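PDB 3FYF: protein bvu-3222 from Bacteroides vulgatus ATCC 8482, which is of unknown function but belongs to the DUF4251 family and is probably exported to the periplasm by a signal peptide. Local coordinates for residues L50-V55 / L158-Y163; G104-I109 / Y123-I128. One frame throughout, in Å; residues are numbered along the deposited sequence.

Contact 1 (L50-V55 / L158-Y163)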
loop_
_atom_site.group_PDB
_atom_site.type_symbol
_atom_site.label_atom_id
_atom_site.label_comp_id
_atom_site.label_asym_id
_atom_site.label_seq_id
_atom_site.Cartn_x
_atom_site.Cartn_y
_atom_site.Cartn_z
ATOM N N LEU B 50 4.859 -13.179 5.163
ATOM C CA LEU B 50 4.158 -12.013 4.659
ATOM C C LEU B 50 4.126 -12.079 3.143
ATOM O O LEU B 50 5.161 -12.008 2.490
ATOM C CB LEU B 50 4.769 -10.692 5.139
ATOM C CG LEU B 50 3.879 -9.521 4.676
ATOM C CD1 LEU B 50 3.476 -8.662 5.831
ATOM C CD2 LEU B 50 4.460 -8.681 3.528
ATOM N N GLU B 51 2.918 -12.202 2.609
ATOM C CA GLU B 51 2.681 -12.265 1.176
ATOM C C GLU B 51 2.514 -10.844 0.636
ATOM O O GLU B 51 1.478 -10.213 0.864
ATOM C CB GLU B 51 1.417 -13.089 0.916
ATOM C CG GLU B 51 1.464 -14.526 1.463
ATOM C CD GLU B 51 0.165 -15.285 1.262
ATOM O OE1 GLU B 51 0.199 -16.535 1.263
ATOM O OE2 GLU B 51 -0.895 -14.637 1.112
ATOM N N ALA B 52 3.529 -10.345 -0.069
ATOM C CA ALA B 52 3.557 -8.949 -0.504
ATOM C C ALA B 52 2.571 -8.648 -1.626
ATOM O O ALA B 52 2.554 -9.318 -2.675
ATOM C CB ALA B 52 4.951 -8.538 -0.923
ATOM N N ASP B 53 1.752 -7.631 -1.374
ATOM C CA ASP B 53 0.869 -7.053 -2.369
ATOM C C ASP B 53 1.578 -5.925 -3.122
ATOM O O ASP B 53 1.468 -5.817 -4.346
ATOM C CB ASP B 53 -0.386 -6.524 -1.692
ATOM C CG ASP B 53 -1.278 -5.773 -2.646
ATOM O OD1 ASP B 53 -1.864 -6.419 -3.545
ATOM O OD2 ASP B 53 -1.385 -4.538 -2.501
ATOM N N ASN B 54 2.299 -5.077 -2.389
ATOM C CA ASN B 54 3.115 -4.046 -3.024
ATOM C C ASN B 54 4.452 -3.825 -2.323
ATOM O O ASN B 54 4.640 -4.239 -1.189
ATOM C CB ASN B 54 2.342 -2.721 -3.159
ATOM C CG ASN B 54 1.948 -2.134 -1.829
ATOM O OD1 ASN B 54 2.712 -1.389 -1.210
ATOM N ND2 ASN B 54 0.740 -2.448 -1.386
ATOM N N VAL B 55 5.367 -3.162 -3.016
ATOM C CA VAL B 55 6.702 -2.915 -2.510
ATOM C C VAL B 55 6.990 -1.438 -2.704
ATOM O O VAL B 55 6.670 -0.896 -3.754
ATOM C CB VAL B 55 7.763 -3.816 -3.232
ATOM C CG1 VAL B 55 9.170 -3.350 -2.959
ATOM C CG2 VAL B 55 7.596 -5.285 -2.814
ATOM N N LEU B 158 13.810 -1.105 1.624
ATOM C CA LEU B 158 12.670 -1.756 0.980
ATOM C C LEU B 158 11.553 -2.104 1.966
ATOM O O LEU B 158 11.792 -2.714 3.000
ATOM C CB LEU B 158 13.139 -3.011 0.222
ATOM C CG LEU B 158 12.157 -3.722 -0.717
ATOM C CD1 LEU B 158 12.827 -4.146 -2.013
ATOM C CD2 LEU B 158 11.507 -4.908 -0.038
ATOM N N THR B 159 10.327 -1.727 1.616
ATOM C CA THR B 159 9.164 -2.060 2.425
ATOM C C THR B 159 8.195 -2.921 1.604
ATOM O O THR B 159 7.904 -2.587 0.467
ATOM C CB THR B 159 8.457 -0.782 2.930
ATOM O OG1 THR B 159 9.383 0.017 3.680
ATOM C CG2 THR B 159 7.273 -1.121 3.818
ATOM N N MET B 160 7.724 -4.026 2.183
ATOM C CA MET B 160 6.687 -4.871 1.578
ATOM C C MET B 160 5.392 -4.724 2.356
ATOM O O MET B 160 5.370 -4.929 3.573
ATOM C CB MET B 160 7.081 -6.353 1.619
ATOM C CG MET B 160 8.312 -6.723 0.818
ATOM S SD MET B 160 8.542 -8.512 0.630
ATOM C CE MET B 160 9.916 -8.429 -0.469
ATOM N N ASN B 161 4.314 -4.387 1.647
ATOM C CA ASN B 161 2.991 -4.271 2.251
ATOM C C ASN B 161 2.118 -5.391 1.756
ATOM O O ASN B 161 1.991 -5.585 0.558
ATOM C CB ASN B 161 2.351 -2.925 1.900
ATOM C CG ASN B 161 3.163 -1.753 2.416
ATOM O OD1 ASN B 161 3.406 -1.640 3.617
ATOM N ND2 ASN B 161 3.591 -0.880 1.512
ATOM N N GLY B 162 1.509 -6.124 2.677
ATOM C CA GLY B 162 0.695 -7.266 2.285
ATOM C C GLY B 162 -0.000 -7.943 3.437
ATOM O O GLY B 162 -0.396 -7.292 4.401
ATOM N N TYR B 163 -0.131 -9.262 3.328
ATOM C CA TYR B 163 -0.928 -10.064 4.251
ATOM C C TYR B 163 -0.044 -11.044 5.010
ATOM O O TYR B 163 0.735 -11.780 4.408
ATOM C CB TYR B 163 -2.046 -10.805 3.487
ATOM C CG TYR B 163 -3.004 -9.863 2.781
ATOM C CD1 TYR B 163 -4.107 -9.332 3.450
ATOM C CD2 TYR B 163 -2.789 -9.476 1.456
ATOM C CE1 TYR B 163 -4.977 -8.439 2.812
ATOM C CE2 TYR B 163 -3.648 -8.584 0.813
ATOM C CZ TYR B 163 -4.741 -8.081 1.489
ATOM O OH TYR B 163 -5.594 -7.212 0.847
#
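Backbone pairing joins Glu51 and Tyr163 in an antiparallel hydrogen-bonded pair: Glu51 N gives to Tyr163 O at 2.9 Å, and Tyr163 N returns the bond to Glu51 O. Two residues before Tyr163, Asn161 O accepts twice, from Asp53 N at 2.8 Å and from Asn54 N at 3.0 Å. The second bond is the straighter, 169° at the hydrogen, and lies in the carbonyl plane. Asn161 N closes the ring by giving to Asn54 O.

Two successive residues facing one are the signature of a classic beta bulge. The register slips by one between Ala52 and Asn54, and at the bulge the chain turns a corner, so that the single strand 158-166 pairs with both 48-52 and 54-57. Gly162, which puts no side chain between the strands, brings its CA to Glu51 O in a CA-H...O contact.

Among polar side chains, Asn161 ND2 donates to Asn54 OD1 at 2.9 Å. The acceptor lies in the amide plane of Asn161, though the donor sits tilted from the Asn54 carbonyl plane; the two amide planes are turned 46° apart. Asn54 CG sits between its own backbone N and carbonyl carbon (chi1 62°), which brings the amide over Asn161 CB; its ND2 reaches back to Asp53 OD2. The other end of the Asn161 amide, OD1, is hydrogen-bonded to Ser146 OG.

Apolar contacts gather round Met160 and Val55, on the face away from Asn54 and Asn161. Met160 runs extended, with SD 3.9 Å from Ala52 CB and CG 4.0 Å from Val55 CG2, while Leu50 CD2 meets Met160 CB. Val55 CG1 lies 3.8 Å from Leu158 CG. On the face of Glu51, Asn54 and Asn161, the Tyr163 ring stacks with Phe64 of the second subunit.

Contact 2 (G104-I109 / Y123-I128)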
loop_
_atom_site.group_PDB
_atom_site.type_symbol
_atom_site.label_atom_id
_atom_site.label_comp_id
_atom_site.label_asym_id
_atom_site.label_seq_id
_atom_site.Cartn_x
_atom_site.Cartn_y
_atom_site.Cartn_z
ATOM N N GLY B 104 18.681 -17.558 5.869
ATOM C CA GLY B 104 19.548 -17.812 7.021
ATOM C C GLY B 104 18.877 -17.855 8.381
ATOM O O GLY B 104 17.657 -17.993 8.480
ATOM N N ASN B 105 19.692 -17.737 9.428
ATOM C CA ASN B 105 19.231 -17.852 10.813
ATOM C C ASN B 105 18.518 -16.599 11.312
ATOM O O ASN B 105 18.961 -15.480 11.042
ATOM C CB ASN B 105 20.411 -18.159 11.745
ATOM C CG ASN B 105 21.023 -19.526 11.494
ATOM O OD1 ASN B 105 20.426 -20.557 11.807
ATOM N ND2 ASN B 105 22.235 -19.540 10.946
ATOM N N VAL B 106 17.428 -16.799 12.051
ATOM C CA VAL B 106 16.684 -15.700 12.676
ATOM C C VAL B 106 17.139 -15.487 14.124
ATOM O O VAL B 106 17.082 -16.406 14.943
ATOM C CB VAL B 106 15.149 -15.940 12.644
ATOM C CG1 VAL B 106 14.410 -14.766 13.236
ATOM C CG2 VAL B 106 14.672 -16.155 11.235
ATOM N N ASN B 107 17.583 -14.267 14.421
ATOM C CA ASN B 107 18.037 -13.893 15.758
ATOM C C ASN B 107 17.486 -12.537 16.198
ATOM O O ASN B 107 17.043 -11.744 15.363
ATOM C CB ASN B 107 19.570 -13.891 15.814
ATOM C CG ASN B 107 20.195 -13.005 14.750
ATOM O OD1 ASN B 107 20.350 -11.797 14.939
ATOM N ND2 ASN B 107 20.567 -13.608 13.627
ATOM N N GLY B 108 17.513 -12.283 17.507
ATOM C CA GLY B 108 17.104 -11.001 18.080
ATOM C C GLY B 108 15.621 -10.686 17.964
ATOM O O GLY B 108 15.244 -9.542 17.702
ATOM N N ILE B 109 14.787 -11.703 18.165
ATOM C CA ILE B 109 13.335 -11.577 18.037
ATOM C C ILE B 109 12.706 -10.857 19.232
ATOM O O ILE B 109 12.832 -11.309 20.372
ATOM C CB ILE B 109 12.653 -12.964 17.871
ATOM C CG1 ILE B 109 13.209 -13.705 16.653
ATOM C CG2 ILE B 109 11.124 -12.815 17.775
ATOM C CD1 ILE B 109 12.825 -15.187 16.599
ATOM N N TYR B 123 13.325 -8.432 14.088
ATOM C CA TYR B 123 14.336 -9.504 14.080
ATOM C C TYR B 123 15.462 -9.276 13.064
ATOM O O TYR B 123 15.367 -8.415 12.187
ATOM C CB TYR B 123 13.699 -10.890 13.855
ATOM C CG TYR B 123 12.993 -11.072 12.524
ATOM C CD1 TYR B 123 11.669 -10.674 12.359
ATOM C CD2 TYR B 123 13.641 -11.657 11.438
ATOM C CE1 TYR B 123 11.005 -10.845 11.154
ATOM C CE2 TYR B 123 12.987 -11.833 10.227
ATOM C CZ TYR B 123 11.667 -11.424 10.094
ATOM O OH TYR B 123 11.006 -11.587 8.898
ATOM N N GLY B 124 16.526 -10.060 13.202
ATOM C CA GLY B 124 17.644 -10.047 12.264
ATOM C C GLY B 124 17.722 -11.345 11.480
ATOM O O GLY B 124 17.210 -12.381 11.914
ATOM N N ILE B 125 18.344 -11.273 10.305
ATOM C CA ILE B 125 18.592 -12.433 9.456
ATOM C C ILE B 125 20.089 -12.488 9.160
ATOM O O ILE B 125 20.665 -11.510 8.679
ATOM C CB ILE B 125 17.816 -12.350 8.103
ATOM C CG1 ILE B 125 16.301 -12.308 8.323
ATOM C CG2 ILE B 125 18.185 -13.518 7.178
ATOM C CD1 ILE B 125 15.658 -13.665 8.524
ATOM N N ASN B 126 20.716 -13.622 9.460
ATOM C CA ASN B 126 22.134 -13.814 9.158
ATOM C C ASN B 126 22.333 -14.676 7.917
ATOM O O ASN B 126 22.177 -15.899 7.960
ATOM C CB ASN B 126 22.884 -14.391 10.363
ATOM C CG ASN B 126 23.404 -13.314 11.305
ATOM O OD1 ASN B 126 24.521 -13.415 11.813
ATOM N ND2 ASN B 126 22.598 -12.279 11.540
ATOM N N GLY B 127 22.670 -14.021 6.809
ATOM C CA GLY B 127 22.800 -14.691 5.520
ATOM C C GLY B 127 24.228 -14.987 5.117
ATOM O O GLY B 127 25.168 -14.713 5.870
ATOM N N ILE B 128 24.386 -15.550 3.922
ATOM C CA ILE B 128 25.703 -15.870 3.381
ATOM C C ILE B 128 26.361 -14.620 2.786
ATOM O O ILE B 128 27.423 -14.195 3.242
ATOM C CB ILE B 128 25.651 -17.049 2.363
ATOM C CG1 ILE B 128 25.249 -18.348 3.073
ATOM C CG2 ILE B 128 26.998 -17.223 1.645
ATOM C CD1 ILE B 128 24.982 -19.528 2.144
#
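Val106 and Tyr123 meet through two different first torsions: Val106 holds CG1 trans to its backbone N (chi1 -177°), and Tyr123 tucks CG between its own N and carbonyl carbon (chi1 63°). In the beta hairpin of strands 100-113 and 119-126 this sets Val106 CG1 3.7 Å from Tyr123 CD2, an oblique approach. The other branch, CG2, touches Ile125 CD1 at 3.8 Å, and that methyl also lies at the edge of the Tyr123 ring, in its plane. Strand 71-75 packs against the same group, Val74 touching both Val106 and Tyr123.

The antiparallel pairing is evidenced by its backbone bonds. Asn107 and Gly124 exchange a complete pair: Gly124 N gives to Asn107 O at 2.8 Å, nearly in line with the carbonyl, whereas Asn107 N approaches Gly124 O from 37° above the carbonyl plane. Asn126 N bonds Asn105 O at 3.0 Å, but the return bond from Asn105 N is weak. Gly104 CA comes within 3.4 Å of Asn126 O in a CA-H...O contact, at backbone angles that only glycine takes readily. Beyond the paired residues, Ile109 CG1 rests 4.0 Å from Tyr123 CB.

Overall arrangement
Contacts 1 and 2 belong to one curled antiparallel sheet, their centres 19 Å apart and their nearest atoms about 7 Å apart, without touching. Along the chain, contact 2 is nested inside the loop closed by contact 1: residues 50-55 come first, the hairpin segments 104-109 and 123-128 follow, and 158-163 comes last. Contact 1 thus joins strands about a hundred residues apart near the centre of the chain, beside the second subunit, whereas contact 2 is a local hairpin about 19 Å from that centre, touched by no other chain of the assembly. From strand 119-126 the sheet continues through 132-138 and 144-151 to 158-166, so early and late strands share one sheet.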